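Local coordinates for protein intimin (Escherichia coli O127:H6 str. E2348/69, PDB 6TQD) that is an adhesin that probably mediates bacterial attachment to host cells, its extracellular passenger including extended Ig-like juncture domains, at residues A[113-118]-A[132-137]. Residues are numbered along the deposited sequence; the frame is centred on the assembly and turned at random.
Sequences TDFTAD and YTATVK
The Y132 ring has the methyl of A117 over one face: A117 CB stands 3.9 Å from the ring centroid and 15° off the normal, a CH-pi contact. The F115 ring carries Y132 CD2 over one face, near the rim, while A134 N lies in plane at its edge. The planes of the F115 and Y132 rings are inclined at 34°, with centroids 5.3 Å apart. Setting CG anti to the backbone N (chi1 -170°) swings F115 across to the partner strand, where its CE1 reaches Y132 CB at 3.5 Å and its CD1 meets the A134 methyl.

F115–A134 and A117–Y132 are both non-hydrogen-bonded antiparallel pairs, two residues apart on each strand, so their four side chains emerge on one face of the sheet. The side chains of T116, T133, D114 and T135 emerge on the other face. T116–T133 is bonded both ways, with T133 N 2.8 Å from T116 O. T135 N donates to D114 O, whereas T135 O is taken by T113 N at 2.8 Å.

At that end the extended K137 chain crosses T113 at about a right angle, CE passing 3.6 Å from OG1. T113 OG1 donates to D114 OD2 from above the carboxylate plane; K137 NZ, 4.3 Å from D114 OD2, is beyond salt-bridge range.

This pairing of strands 111-117 and 130-138 belongs to one sheet of the bacterial Ig-like domain. Strand 171-177 flanks 130-138, with K171 bonding T135 OG1, while V186, A188 and A199 of strands 182-189 and 197-205, in the facing sheet, pack against the aromatic side.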
ATOM      1  N   THR A 113       5.156   3.558  -5.137  1.00  9.25           N
ATOM      2  CA  THR A 113       3.760   3.813  -4.794  1.00 10.63           C
ATOM      3  C   THR A 113       3.324   5.247  -5.052  1.00 13.51           C
ATOM      4  O   THR A 113       2.123   5.498  -5.182  1.00 16.10           O
ATOM      5  CB  THR A 113       3.495   3.489  -3.317  1.00 14.39           C
ATOM      6  OG1 THR A 113       4.374   4.265  -2.490  1.00 17.63           O
ATOM      7  CG2 THR A 113       3.722   2.018  -3.035  1.00 16.59           C
ATOM      8  N   ASP A 114       4.259   6.184  -5.097  1.00 11.91           N
ATOM      9  CA  ASP A 114       3.948   7.594  -5.270  1.00 14.04           C
ATOM     10  C   ASP A 114       5.097   8.215  -6.047  1.00  9.97           C
ATOM     11  O   ASP A 114       6.260   7.858  -5.834  1.00 11.06           O
ATOM     12  CB  ASP A 114       3.823   8.302  -3.920  1.00 17.53           C
ATOM     13  CG  ASP A 114       2.748   7.700  -3.043  1.00 29.18           C
ATOM     14  OD1 ASP A 114       1.568   8.076  -3.196  1.00 34.20           O
ATOM     15  OD2 ASP A 114       3.091   6.849  -2.196  1.00 33.18           O
ATOM     16  N   PHE A 115       4.775   9.151  -6.941  1.00  9.52           N
ATOM     17  CA  PHE A 115       5.804   9.868  -7.694  1.00 10.72           C
ATOM     18  C   PHE A 115       5.241  11.266  -7.944  1.00 11.42           C
ATOM     19  O   PHE A 115       4.351  11.437  -8.784  1.00 13.11           O
ATOM     20  CB  PHE A 115       6.144   9.154  -8.995  1.00  9.59           C
ATOM     21  CG  PHE A 115       7.358   9.700  -9.696  1.00  9.52           C
ATOM     22  CD1 PHE A 115       8.506  10.008  -8.980  1.00  9.44           C
ATOM     23  CD2 PHE A 115       7.366   9.872 -11.070  1.00  9.36           C
ATOM     24  CE1 PHE A 115       9.629  10.494  -9.621  1.00  9.05           C
ATOM     25  CE2 PHE A 115       8.485  10.363 -11.714  1.00  9.47           C
ATOM     26  CZ  PHE A 115       9.621  10.671 -10.986  1.00  9.67           C
ATOM     27  N   THR A 116       5.752  12.241  -7.198  1.00 12.75           N
ATOM     28  CA  THR A 116       5.175  13.575  -7.165  1.00 14.50           C
ATOM     29  C   THR A 116       6.263  14.620  -7.366  1.00 15.34           C
ATOM     30  O   THR A 116       7.441  14.390  -7.075  1.00 14.36           O
ATOM     31  CB  THR A 116       4.482  13.846  -5.820  1.00 16.96           C
ATOM     32  OG1 THR A 116       5.420  13.693  -4.747  1.00 19.06           O
ATOM     33  CG2 THR A 116       3.338  12.867  -5.608  1.00 16.60           C
ATOM     34  N   ALA A 117       5.846  15.772  -7.863  1.00 16.54           N
ATOM     35  CA  ALA A 117       6.728  16.908  -8.086  1.00 15.89           C
ATOM     36  C   ALA A 117       6.446  18.013  -7.074  1.00 16.32           C
ATOM     37  O   ALA A 117       5.323  18.153  -6.577  1.00 17.65           O
ATOM     38  CB  ALA A 117       6.543  17.448  -9.503  1.00 16.96           C
ATOM     39  N   ASP A 118       7.475  18.801  -6.775  1.00 16.26           N
ATOM     40  CA  ASP A 118       7.316  19.896  -5.834  1.00 17.61           C
ATOM     41  C   ASP A 118       6.617  21.105  -6.439  1.00 18.32           C
ATOM     42  O   ASP A 118       6.204  21.999  -5.692  1.00 21.25           O
ATOM     43  CB  ASP A 118       8.666  20.321  -5.236  1.00 19.10           C
ATOM     44  CG  ASP A 118       9.580  20.994  -6.241  1.00 21.21           C
ATOM     45  OD1 ASP A 118       9.421  20.757  -7.454  1.00 18.27           O
ATOM     46  OD2 ASP A 118      10.450  21.787  -5.801  1.00 24.08           O
ATOM     47  N   TYR A 132      11.315  15.891  -8.329  1.00 11.54           N
ATOM     48  CA  TYR A 132      10.401  14.764  -8.183  1.00 11.01           C
ATOM     49  C   TYR A 132      10.889  13.843  -7.078  1.00 11.55           C
ATOM     50  O   TYR A 132      12.090  13.642  -6.905  1.00 10.45           O
ATOM     51  CB  TYR A 132      10.320  13.966  -9.481  1.00 10.70           C
ATOM     52  CG  TYR A 132       9.583  14.648 -10.606  1.00 11.37           C
ATOM     53  CD1 TYR A 132      10.171  15.673 -11.343  1.00 12.71           C
ATOM     54  CD2 TYR A 132       8.300  14.253 -10.950  1.00 11.45           C
ATOM     55  CE1 TYR A 132       9.484  16.289 -12.381  1.00 13.58           C
ATOM     56  CE2 TYR A 132       7.611  14.861 -11.983  1.00 12.29           C
ATOM     57  CZ  TYR A 132       8.209  15.877 -12.700  1.00 13.81           C
ATOM     58  OH  TYR A 132       7.539  16.496 -13.737  1.00 15.00           O
ATOM     59  N   THR A 133       9.939  13.256  -6.350  1.00 10.12           N
ATOM     60  CA  THR A 133      10.230  12.319  -5.278  1.00  9.54           C
ATOM     61  C   THR A 133       9.424  11.058  -5.544  1.00  9.06           C
ATOM     62  O   THR A 133       8.202  11.123  -5.674  1.00  9.31           O
ATOM     63  CB  THR A 133       9.848  12.896  -3.912  1.00 10.46           C
ATOM     64  OG1 THR A 133      10.572  14.106  -3.672  1.00 12.93           O
ATOM     65  CG2 THR A 133      10.163  11.893  -2.802  1.00  9.75           C
ATOM     66  N   ALA A 134      10.111   9.934  -5.634  1.00  8.44           N
ATOM     67  CA  ALA A 134       9.488   8.627  -5.726  1.00  7.97           C
ATOM     68  C   ALA A 134       9.594   7.938  -4.378  1.00  8.79           C
ATOM     69  O   ALA A 134      10.650   7.974  -3.732  1.00  8.24           O
ATOM     70  CB  ALA A 134      10.198   7.763  -6.764  1.00  7.56           C
ATOM     71  N   THR A 135       8.492   7.338  -3.946  1.00  8.20           N
ATOM     72  CA  THR A 135       8.448   6.529  -2.738  1.00  8.54           C
ATOM     73  C   THR A 135       8.272   5.074  -3.133  1.00  8.13           C
ATOM     74  O   THR A 135       7.389   4.748  -3.934  1.00  7.17           O
ATOM     75  CB  THR A 135       7.299   6.974  -1.832  1.00 10.74           C
ATOM     76  OG1 THR A 135       7.424   8.368  -1.534  1.00 14.89           O
ATOM     77  CG2 THR A 135       7.344   6.193  -0.518  1.00 13.81           C
ATOM     78  N   VAL A 136       9.116   4.206  -2.580  1.00  7.14           N
ATOM     79  CA  VAL A 136       9.089   2.776  -2.859  1.00  6.08           C
ATOM     80  C   VAL A 136       8.638   2.051  -1.602  1.00  7.42           C
ATOM     81  O   VAL A 136       9.241   2.219  -0.538  1.00  8.33           O
ATOM     82  CB  VAL A 136      10.473   2.260  -3.308  1.00  6.01           C
ATOM     83  CG1 VAL A 136      10.430   0.743  -3.516  1.00  8.69           C
ATOM     84  CG2 VAL A 136      10.915   2.967  -4.577  1.00  7.31           C
ATOM     85  N   LYS A 137       7.607   1.218  -1.731  1.00  8.33           N
ATOM     86  CA  LYS A 137       7.101   0.447  -0.603  1.00  7.02           C
ATOM     87  C   LYS A 137       6.846  -0.985  -1.054  1.00  7.81           C
ATOM     88  O   LYS A 137       6.707  -1.278  -2.246  1.00  7.94           O
ATOM     89  CB  LYS A 137       5.782   1.017  -0.047  1.00  8.59           C
ATOM     90  CG  LYS A 137       5.846   2.479   0.337  1.00  8.81           C
ATOM     91  CD  LYS A 137       4.511   2.938   0.889  1.00 12.13           C
ATOM     92  CE  LYS A 137       4.474   4.433   1.120  1.00 15.68           C
ATOM     93  NZ  LYS A 137       3.127   4.862   1.599  1.00 20.40           N
TER